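Local coordinates for N-Acetyltransferase, PseH (Campylobacter jejuni subsp. jejuni PT14, PDB 4XPL), which is an acetyl coenzyme A-binding N-acetyltransferase that probably performs the N-4 acetylation of a UDP-amino sugar, the third step towards pseudaminic acid for flagellin modification, at residues I101-N104 with E105-Y109. The protein carries 8 engineered substitutions. Numbering follows the deposited sequence.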
ATOM      1  N   ILE A 101       6.570  -9.880  -1.986  1.00 19.15           N
ATOM      2  CA  ILE A 101       6.675  -9.168  -3.251  1.00 18.17           C
ATOM      3  C   ILE A 101       6.202  -7.737  -3.104  1.00 16.79           C
ATOM      4  O   ILE A 101       6.880  -6.794  -3.533  1.00 17.14           O
ATOM      5  CB  ILE A 101       5.823  -9.842  -4.334  1.00 18.68           C
ATOM      6  CG1 ILE A 101       6.373 -11.247  -4.581  1.00 22.18           C
ATOM      7  CG2 ILE A 101       5.828  -8.963  -5.590  1.00 18.96           C
ATOM      8  CD1 ILE A 101       5.645 -12.077  -5.664  1.00 25.74           C
ATOM      9  N   LEU A 102       5.046  -7.559  -2.476  1.00 15.53           N
ATOM     10  CA  LEU A 102       4.531  -6.225  -2.217  1.00 14.91           C
ATOM     11  C   LEU A 102       5.472  -5.397  -1.353  1.00 15.46           C
ATOM     12  O   LEU A 102       5.674  -4.205  -1.622  1.00 14.25           O
ATOM     13  CB  LEU A 102       3.142  -6.268  -1.590  1.00 14.58           C
ATOM     14  CG  LEU A 102       2.044  -7.063  -2.298  1.00 15.81           C
ATOM     15  CD1 LEU A 102       0.704  -7.025  -1.525  1.00 16.99           C
ATOM     16  CD2 LEU A 102       1.882  -6.579  -3.756  1.00 15.74           C
ATOM     17  N   MET A 103       6.056  -6.037  -0.342  1.00 16.35           N
ATOM     18  CA  MET A 103       7.043  -5.381   0.545  1.00 16.07           C
ATOM     19  C   MET A 103       8.311  -4.983  -0.221  1.00 15.65           C
ATOM     20  O   MET A 103       8.838  -3.877  -0.036  1.00 14.65           O
ATOM     21  CB  MET A 103       7.419  -6.292   1.726  1.00 17.84           C
ATOM     22  CG  MET A 103       6.366  -6.457   2.795  1.00 20.55           C
ATOM     23  SD  MET A 103       5.809  -4.886   3.513  1.00 25.63           S
ATOM     24  CE  MET A 103       7.368  -4.289   4.200  1.00 22.68           C
ATOM     25  N   ASN A 104       8.809  -5.861  -1.084  1.00 16.57           N
ATOM     26  CA  ASN A 104       9.936  -5.487  -1.940  1.00 16.85           C
ATOM     27  C   ASN A 104       9.624  -4.239  -2.749  1.00 16.58           C
ATOM     28  O   ASN A 104      10.467  -3.356  -2.865  1.00 16.90           O
ATOM     29  CB  ASN A 104      10.325  -6.603  -2.945  1.00 17.26           C
ATOM     30  CG  ASN A 104      10.986  -7.809  -2.280  1.00 19.60           C
ATOM     31  OD1 ASN A 104      11.566  -7.717  -1.170  1.00 19.57           O
ATOM     32  ND2 ASN A 104      10.882  -8.967  -2.955  1.00 17.93           N
ATOM     33  N   GLU A 105       8.448  -4.206  -3.374  1.00 15.32           N
ATOM     34  CA  GLU A 105       8.040  -3.054  -4.160  1.00 15.15           C
ATOM     35  C   GLU A 105       7.884  -1.776  -3.345  1.00 14.06           C
ATOM     36  O   GLU A 105       8.260  -0.693  -3.808  1.00 13.83           O
ATOM     37  CB  GLU A 105       6.739  -3.333  -4.908  1.00 15.77           C
ATOM     38  CG  GLU A 105       6.845  -4.420  -5.941  1.00 16.08           C
ATOM     39  CD  GLU A 105       7.927  -4.154  -6.993  1.00 24.13           C
ATOM     40  OE1 GLU A 105       7.927  -3.052  -7.573  1.00 24.93           O
ATOM     41  OE2 GLU A 105       8.760  -5.044  -7.215  1.00 25.10           O
ATOM     42  N   ILE A 106       7.311  -1.897  -2.157  1.00 13.38           N
ATOM     43  CA  ILE A 106       7.138  -0.758  -1.267  1.00 13.39           C
ATOM     44  C   ILE A 106       8.489  -0.141  -0.922  1.00 13.65           C
ATOM     45  O   ILE A 106       8.662   1.073  -1.009  1.00 14.78           O
ATOM     46  CB  ILE A 106       6.394  -1.145   0.048  1.00 14.08           C
ATOM     47  CG1 ILE A 106       4.882  -1.303  -0.220  1.00 14.62           C
ATOM     48  CG2 ILE A 106       6.631  -0.081   1.176  1.00 13.51           C
ATOM     49  CD1 ILE A 106       4.187  -2.265   0.671  1.00 15.73           C
ATOM     50  N   ILE A 107       9.433  -0.971  -0.498  1.00 13.12           N
ATOM     51  CA  ILE A 107      10.738  -0.487  -0.056  1.00 14.14           C
ATOM     52  C   ILE A 107      11.532   0.099  -1.220  1.00 14.12           C
ATOM     53  O   ILE A 107      12.097   1.220  -1.110  1.00 14.38           O
ATOM     54  CB  ILE A 107      11.524  -1.611   0.717  1.00 14.96           C
ATOM     55  CG1 ILE A 107      10.736  -2.021   1.969  1.00 13.80           C
ATOM     56  CG2 ILE A 107      12.912  -1.158   1.047  1.00 15.83           C
ATOM     57  CD1 ILE A 107      11.235  -3.257   2.670  1.00 14.73           C
ATOM     58  N   LYS A 108      11.561  -0.618  -2.345  1.00 14.67           N
ATOM     59  CA  LYS A 108      12.211  -0.108  -3.534  1.00 15.79           C
ATOM     60  C   LYS A 108      11.645   1.249  -3.956  1.00 15.67           C
ATOM     61  O   LYS A 108      12.388   2.213  -4.158  1.00 16.28           O
ATOM     62  CB  LYS A 108      12.113  -1.130  -4.687  1.00 16.44           C
ATOM     63  CG  LYS A 108      12.868  -0.711  -5.934  1.00 19.86           C
ATOM     64  CD  LYS A 108      12.873  -1.852  -6.989  1.00 24.31           C
ATOM     65  CE  LYS A 108      13.634  -1.433  -8.253  1.00 29.88           C
ATOM     66  NZ  LYS A 108      13.888  -2.591  -9.183  1.00 35.12           N
ATOM     67  N   TYR A 109      10.326   1.334  -4.079  1.00 15.13           N
ATOM     68  CA  TYR A 109       9.699   2.579  -4.526  1.00 15.17           C
ATOM     69  C   TYR A 109       9.955   3.719  -3.547  1.00 14.39           C
ATOM     70  O   TYR A 109      10.295   4.828  -3.932  1.00 14.43           O
ATOM     71  CB  TYR A 109       8.178   2.405  -4.727  1.00 15.06           C
ATOM     72  CG  TYR A 109       7.588   3.581  -5.461  1.00 14.03           C
ATOM     73  CD1 TYR A 109       7.571   3.612  -6.836  1.00 15.53           C
ATOM     74  CD2 TYR A 109       7.017   4.650  -4.771  1.00 15.35           C
ATOM     75  CE1 TYR A 109       7.048   4.702  -7.532  1.00 16.44           C
ATOM     76  CE2 TYR A 109       6.500   5.750  -5.461  1.00 16.62           C
ATOM     77  CZ  TYR A 109       6.501   5.760  -6.831  1.00 18.21           C
ATOM     78  OH  TYR A 109       5.963   6.830  -7.529  1.00 19.64           O
TER
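The flat ends of Asn-104 and Glu-105, an amide and a carboxylate, do not stack on each other, although CB of Asn-104 touches the backbone N of Glu-105. On the exposed side, OD1 of Asn-104 accepts a hydrogen bond from NE2 of Gln-100, one turn earlier. The Tyr-109 ring turns to other parts of the chain. It meets Phe-63 edge-to-face and Phe-77 with the planes at about 35°. Four i to i+4 backbone hydrogen bonds run from N of Glu-105, Ile-106, Ile-107 and Lys-108 to O of Ile-101, Leu-102, Met-103 and Asn-104. The CG1-CD1 branch of Ile-106 passes close to the Leu-102 carbonyl oxygen: CG1 of Ile-106 is 3.3 Å from O of Leu-102. The same oxygen accepts the bond from Ile-106 N at 2.9 Å. Ile-107 repeats the pattern, with its CG1 3.3 Å from Met-103 O. In both isoleucines CG1 lies beside the backbone N (chi1 -77° and -61°), which brings it near the oxygen that this N binds. The segment is part of helix 99-114, the crossover helix between parallel strands 84-91 and 118-124 of the GNAT fold. Its inner face packs on the sheet: Leu-102 and Ile-106 both touch Ile-75 and Leu-89. The side chain of Leu-102 also comes within about 5 Å of the bound acetyl coenzyme A. Met-103 bends at chi2 and chi3, and its SD reaches CD1 of Ile-106 at 4.2 Å. Glu-105 sets CG 3.4 Å from Ile-101 O, and its side chain touches Ile-8 and Leu-10.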